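Local structure of pectinesterase 1 (Solanum lycopersicum, 1XG2) at residues D10-Y15 with Y36-T41; A243-W248 with Y259-N264. The protein hydrolyses the methyl esters of pectin in the plant cell wall, releasing methanol, and may prepare fruit walls for softening by polygalacturonase. All blocks are in the same frame, centred on the assembly; numbering follows the deposited sequence.

Contact 1. Residues D10-Y15 with Y36-T41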
loop_
_atom_site.group_PDB
_atom_site.type_symbol
_atom_site.label_atom_id
_atom_site.label_comp_id
_atom_site.label_asym_id
_atom_site.label_seq_id
_atom_site.Cartn_x
_atom_site.Cartn_y
_atom_site.Cartn_z
ATOM N N ASP A 10 14.803 27.823 11.544
ATOM C CA ASP A 10 15.492 28.936 12.206
ATOM C C ASP A 10 17.034 28.864 12.173
ATOM O O ASP A 10 17.698 29.541 12.966
ATOM C CB ASP A 10 15.011 29.042 13.664
ATOM C CG ASP A 10 15.370 27.811 14.501
ATOM O OD1 ASP A 10 16.100 26.922 14.009
ATOM O OD2 ASP A 10 14.948 27.646 15.668
ATOM N N GLY A 11 17.603 28.052 11.283
ATOM C CA GLY A 11 19.053 27.960 11.137
ATOM C C GLY A 11 19.809 27.198 12.222
ATOM O O GLY A 11 21.033 27.087 12.149
ATOM N N THR A 12 19.098 26.640 13.203
ATOM C CA THR A 12 19.731 25.942 14.335
ATOM C C THR A 12 20.038 24.473 14.052
ATOM O O THR A 12 20.538 23.765 14.922
ATOM C CB THR A 12 18.842 26.009 15.600
ATOM O OG1 THR A 12 17.586 25.343 15.365
ATOM C CG2 THR A 12 18.475 27.462 15.975
ATOM N N GLY A 13 19.716 24.007 12.851
ATOM C CA GLY A 13 19.955 22.626 12.483
ATOM C C GLY A 13 21.059 22.460 11.468
ATOM O O GLY A 13 21.818 23.391 11.192
ATOM N N ASP A 14 21.149 21.250 10.927
ATOM C CA ASP A 14 22.081 20.925 9.851
ATOM C C ASP A 14 21.542 21.309 8.482
ATOM O O ASP A 14 22.321 21.561 7.569
ATOM C CB ASP A 14 22.378 19.432 9.837
ATOM C CG ASP A 14 22.955 18.949 11.137
ATOM O OD1 ASP A 14 24.022 19.469 11.528
ATOM O OD2 ASP A 14 22.417 18.074 11.838
ATOM N N TYR A 15 20.217 21.306 8.324
ATOM C CA TYR A 15 19.598 21.652 7.039
ATOM C C TYR A 15 18.321 22.428 7.267
ATOM O O TYR A 15 17.689 22.319 8.320
ATOM C CB TYR A 15 19.289 20.395 6.195
ATOM C CG TYR A 15 20.467 19.479 5.977
ATOM C CD1 TYR A 15 21.370 19.704 4.933
ATOM C CD2 TYR A 15 20.692 18.388 6.817
ATOM C CE1 TYR A 15 22.463 18.870 4.730
ATOM C CE2 TYR A 15 21.784 17.542 6.622
ATOM C CZ TYR A 15 22.669 17.790 5.580
ATOM O OH TYR A 15 23.760 16.971 5.387
ATOM N N TYR A 36 15.839 14.376 12.542
ATOM C CA TYR A 36 14.910 15.072 13.431
ATOM C C TYR A 36 14.502 16.379 12.764
ATOM O O TYR A 36 15.352 17.149 12.367
ATOM C CB TYR A 36 15.563 15.314 14.808
ATOM C CG TYR A 36 14.834 16.273 15.748
ATOM C CD1 TYR A 36 13.467 16.193 15.947
ATOM C CD2 TYR A 36 15.537 17.250 16.460
ATOM C CE1 TYR A 36 12.804 17.059 16.822
ATOM C CE2 TYR A 36 14.880 18.127 17.340
ATOM C CZ TYR A 36 13.510 18.025 17.504
ATOM O OH TYR A 36 12.841 18.883 18.364
ATOM N N VAL A 37 13.205 16.612 12.631
ATOM C CA VAL A 37 12.674 17.809 12.008
ATOM C C VAL A 37 12.019 18.658 13.085
ATOM O O VAL A 37 10.971 18.291 13.632
ATOM C CB VAL A 37 11.625 17.460 10.921
ATOM C CG1 VAL A 37 11.217 18.703 10.164
ATOM C CG2 VAL A 37 12.157 16.389 9.973
ATOM N N LYS A 38 12.643 19.789 13.405
ATOM C CA LYS A 38 12.117 20.707 14.413
ATOM C C LYS A 38 10.790 21.316 13.998
ATOM O O LYS A 38 10.426 21.287 12.819
ATOM C CB LYS A 38 13.116 21.823 14.692
ATOM C CG LYS A 38 14.391 21.379 15.380
ATOM C CD LYS A 38 14.944 22.542 16.223
ATOM C CE LYS A 38 16.374 22.311 16.681
ATOM N NZ LYS A 38 16.904 23.472 17.482
ATOM N N ARG A 39 10.073 21.874 14.973
ATOM C CA ARG A 39 8.727 22.393 14.756
ATOM C C ARG A 39 8.714 23.419 13.640
ATOM O O ARG A 39 9.684 24.162 13.436
ATOM C CB ARG A 39 8.127 22.988 16.043
ATOM C CG ARG A 39 8.787 24.273 16.541
ATOM C CD ARG A 39 8.390 24.643 17.965
ATOM N NE ARG A 39 8.793 23.600 18.919
ATOM C CZ ARG A 39 8.638 23.676 20.245
ATOM N NH1 ARG A 39 8.076 24.744 20.813
ATOM N NH2 ARG A 39 9.045 22.671 21.008
ATOM N N GLY A 40 7.616 23.414 12.897
ATOM C CA GLY A 40 7.474 24.249 11.726
ATOM C C GLY A 40 6.651 23.534 10.677
ATOM O O GLY A 40 6.377 22.332 10.789
ATOM N N THR A 41 6.242 24.290 9.668
ATOM C CA THR A 41 5.521 23.759 8.528
ATOM C C THR A 41 6.447 23.841 7.321
ATOM O O THR A 41 6.958 24.908 6.995
ATOM C CB THR A 41 4.231 24.543 8.343
ATOM O OG1 THR A 41 3.351 24.237 9.441
ATOM C CG2 THR A 41 3.471 24.083 7.103
#

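Contact 2. Residues A243-W248 with Y259-N264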
loop_
_atom_site.group_PDB
_atom_site.type_symbol
_atom_site.label_atom_id
_atom_site.label_comp_id
_atom_site.label_asym_id
_atom_site.label_seq_id
_atom_site.Cartn_x
_atom_site.Cartn_y
_atom_site.Cartn_z
ATOM N N ALA A 243 -25.353 -0.512 6.511
ATOM C CA ALA A 243 -24.882 -1.435 5.489
ATOM C C ALA A 243 -23.393 -1.806 5.665
ATOM O O ALA A 243 -22.960 -2.863 5.203
ATOM C CB ALA A 243 -25.099 -0.848 4.112
ATOM N N GLY A 244 -22.622 -0.911 6.285
ATOM C CA GLY A 244 -21.241 -1.168 6.662
ATOM C C GLY A 244 -20.244 -0.920 5.546
ATOM O O GLY A 244 -19.207 -0.294 5.765
ATOM N N TRP A 245 -20.561 -1.437 4.361
ATOM C CA TRP A 245 -19.671 -1.436 3.213
ATOM C C TRP A 245 -20.466 -1.027 1.982
ATOM O O TRP A 245 -21.706 -1.189 1.935
ATOM C CB TRP A 245 -19.040 -2.837 3.036
ATOM C CG TRP A 245 -18.438 -3.358 4.306
ATOM C CD1 TRP A 245 -19.105 -3.928 5.341
ATOM C CD2 TRP A 245 -17.046 -3.321 4.701
ATOM N NE1 TRP A 245 -18.233 -4.260 6.348
ATOM C CE2 TRP A 245 -16.961 -3.900 5.983
ATOM C CE3 TRP A 245 -15.866 -2.866 4.096
ATOM C CZ2 TRP A 245 -15.757 -4.049 6.667
ATOM C CZ3 TRP A 245 -14.658 -3.027 4.772
ATOM C CH2 TRP A 245 -14.619 -3.602 6.057
ATOM N N ALA A 246 -19.767 -0.477 0.994
ATOM C CA ALA A 246 -20.399 0.054 -0.208
ATOM C C ALA A 246 -19.883 -0.608 -1.469
ATOM O O ALA A 246 -18.729 -1.041 -1.558
ATOM C CB ALA A 246 -20.181 1.555 -0.298
ATOM N N GLU A 247 -20.760 -0.664 -2.461
ATOM C CA GLU A 247 -20.396 -1.118 -3.781
ATOM C C GLU A 247 -19.370 -0.173 -4.401
ATOM O O GLU A 247 -19.375 1.038 -4.129
ATOM C CB GLU A 247 -21.653 -1.172 -4.658
ATOM C CG GLU A 247 -22.657 -2.227 -4.203
ATOM C CD GLU A 247 -23.941 -2.222 -5.031
ATOM O OE1 GLU A 247 -24.069 -1.363 -5.919
ATOM O OE2 GLU A 247 -24.811 -3.082 -4.780
ATOM N N TRP A 248 -18.498 -0.735 -5.228
ATOM C CA TRP A 248 -17.630 0.044 -6.087
ATOM C C TRP A 248 -18.366 0.372 -7.386
ATOM O O TRP A 248 -18.421 1.524 -7.799
ATOM C CB TRP A 248 -16.348 -0.729 -6.409
ATOM C CG TRP A 248 -15.409 0.014 -7.308
ATOM C CD1 TRP A 248 -15.261 -0.149 -8.655
ATOM C CD2 TRP A 248 -14.477 1.035 -6.925
ATOM N NE1 TRP A 248 -14.295 0.705 -9.133
ATOM C CE2 TRP A 248 -13.805 1.448 -8.090
ATOM C CE3 TRP A 248 -14.137 1.635 -5.707
ATOM C CZ2 TRP A 248 -12.836 2.439 -8.081
ATOM C CZ3 TRP A 248 -13.176 2.621 -5.694
ATOM C CH2 TRP A 248 -12.526 3.006 -6.874
ATOM N N TYR A 259 -14.378 -9.096 3.209
ATOM C CA TYR A 259 -14.534 -8.058 4.204
ATOM C C TYR A 259 -15.051 -8.703 5.478
ATOM O O TYR A 259 -16.072 -9.391 5.462
ATOM C CB TYR A 259 -15.504 -6.983 3.707
ATOM C CG TYR A 259 -14.951 -6.038 2.655
ATOM C CD1 TYR A 259 -13.596 -6.016 2.330
ATOM C CD2 TYR A 259 -15.800 -5.170 1.970
ATOM C CE1 TYR A 259 -13.106 -5.159 1.363
ATOM C CE2 TYR A 259 -15.316 -4.281 1.017
ATOM C CZ TYR A 259 -13.970 -4.284 0.711
ATOM O OH TYR A 259 -13.499 -3.423 -0.236
ATOM N N GLY A 260 -14.351 -8.488 6.579
ATOM C CA GLY A 260 -14.712 -9.109 7.837
ATOM C C GLY A 260 -14.783 -8.125 8.970
ATOM O O GLY A 260 -14.066 -7.126 8.974
ATOM N N GLU A 261 -15.664 -8.416 9.926
ATOM C CA GLU A 261 -15.730 -7.709 11.192
ATOM C C GLU A 261 -15.728 -8.710 12.349
ATOM O O GLU A 261 -16.480 -9.688 12.322
ATOM C CB GLU A 261 -16.973 -6.826 11.253
ATOM C CG GLU A 261 -16.902 -5.622 10.324
ATOM C CD GLU A 261 -18.210 -4.850 10.261
ATOM O OE1 GLU A 261 -18.495 -4.101 11.213
ATOM O OE2 GLU A 261 -18.949 -4.991 9.260
ATOM N N PHE A 262 -14.879 -8.457 13.343
ATOM C CA PHE A 262 -14.687 -9.337 14.498
ATOM C C PHE A 262 -14.665 -8.517 15.775
ATOM O O PHE A 262 -13.764 -7.717 15.989
ATOM C CB PHE A 262 -13.359 -10.098 14.356
ATOM C CG PHE A 262 -12.981 -10.960 15.538
ATOM C CD1 PHE A 262 -13.641 -12.154 15.790
ATOM C CD2 PHE A 262 -11.930 -10.602 16.368
ATOM C CE1 PHE A 262 -13.270 -12.964 16.865
ATOM C CE2 PHE A 262 -11.545 -11.404 17.435
ATOM C CZ PHE A 262 -12.219 -12.593 17.684
ATOM N N MET A 263 -15.665 -8.719 16.624
ATOM C CA MET A 263 -15.680 -8.219 18.006
ATOM C C MET A 263 -15.496 -6.691 18.103
ATOM O O MET A 263 -14.835 -6.174 18.994
ATOM C CB MET A 263 -14.568 -8.927 18.781
ATOM C CG MET A 263 -14.789 -10.439 18.872
ATOM S SD MET A 263 -16.289 -10.856 19.771
ATOM C CE MET A 263 -16.262 -12.631 19.486
ATOM N N ASN A 264 -16.117 -5.953 17.198
ATOM C CA ASN A 264 -16.158 -4.497 17.309
ATOM C C ASN A 264 -17.200 -4.035 18.338
ATOM O O ASN A 264 -18.078 -4.803 18.746
ATOM C CB ASN A 264 -16.447 -3.873 15.955
ATOM C CG ASN A 264 -15.374 -4.188 14.935
ATOM O OD1 ASN A 264 -14.197 -4.155 15.242
ATOM N ND2 ASN A 264 -15.786 -4.497 13.723
#

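Contact 1. Residues D10-Y15 with Y36-T41
An Asx turn in the loop after strand 5-7 is tied to the bend between strands 33-37 and 40-43 by a single side-chain bridge from K38 to T12. NZ of K38 donates to OG1 of T12 at 2.9 Å. The same hydroxyl in turn donates a hydrogen bond to OD1 of D10, 2.6 Å from OG1, so a short chain of bonds runs from ammonium to hydroxyl to carboxylate. OG1 reaches both because chi1 of T12 (62°) sets it between the backbone N and the carbonyl carbon. OD1 of D10 also takes the backbone N-H of T12, at 3.1 Å and 155°, which closes the Asx turn; this donor stands above the carboxylate plane, whereas the hydroxyl arrives on the syn side. Between the two, G11 has positive phi (75°), a conformation that glycine adopts readily.

Both segments belong to the end of a right-handed parallel beta-helix where the chain begins: 5-7 is the outermost strand of its sheet, and 33-37 lies next to it. K38 leaves that second strand with its chain extended beyond CG and meets the threonine side chain at about a right angle, its side chain also touching A8 and V6. Lysine suits the place because it has the length to span to the loop and a charge that probably favours the carboxylate, whose OD2 lies 5.0 Å from NZ without touching it. Shortening K38 to an alanine is likely to take from T12 OG1 the donor it has here and to leave D10 without the nearby positive charge.

Contact 2. Residues A243-W248 with Y259-N264
Near the C-terminal end of the right-handed parallel beta-helix, the loop before strand 258-262 lays W245 against that strand, close to residues thought by similarity to bind substrate. The indole meets two strand residues in different ways: Y259 lies over one face and E261 stands at the edge. The six-membered ring of W245 and the ring of Y259 form an offset stack, with centroids 4.3 Å apart and planes inclined by 26°. CB of Y259 adds a CH-pi contact, 3.9 Å from the centroid of the six-membered ring and almost on its normal. A large flat side chain suits W245, since its ring also touches T229 and V231 of strand 228-232 and L219 of strand 217-220, so that it packs against neighbouring strands of the helix.

Tyrosine offers the stack a ring and still carries a polar end, which S227 takes up by a hydrogen bond to OH. Glutamate suits position E261 because its acid is buried yet well matched: OE2 forms a salt bridge with NE of R274 and a hydrogen bond with OH of Y280, partners likely to favour the charged form. With CG anti to its carbonyl carbon (chi1 -70°) and the chain extended, E261 carries OE2 to the indole edge. There NE1 of W245 donates to OE2 at 3.1 Å and 162°, the oxygen lying near the ring plane while the N-H approaches from above the carboxylate plane.

In the fold
The two contacts lie on opposite sides of the chain's centre, their own centres about 43 Å apart and their nearest atoms about 30 Å apart. What joins them is one parallel sheet of the beta-helix: strand 33-37 of contact 1 is second in it, and strand 258-262 of contact 2 is last but one. Contact 1 is a surface link far from the predicted catalytic and substrate-binding residues, whereas contact 2 is buried. From contact 2, the side chain of Y259 is about 5 Å from that of R221 and about 7 Å from that of W223, both probable substrate-binding residues. Neither contact touches the inhibitor chain of the complex.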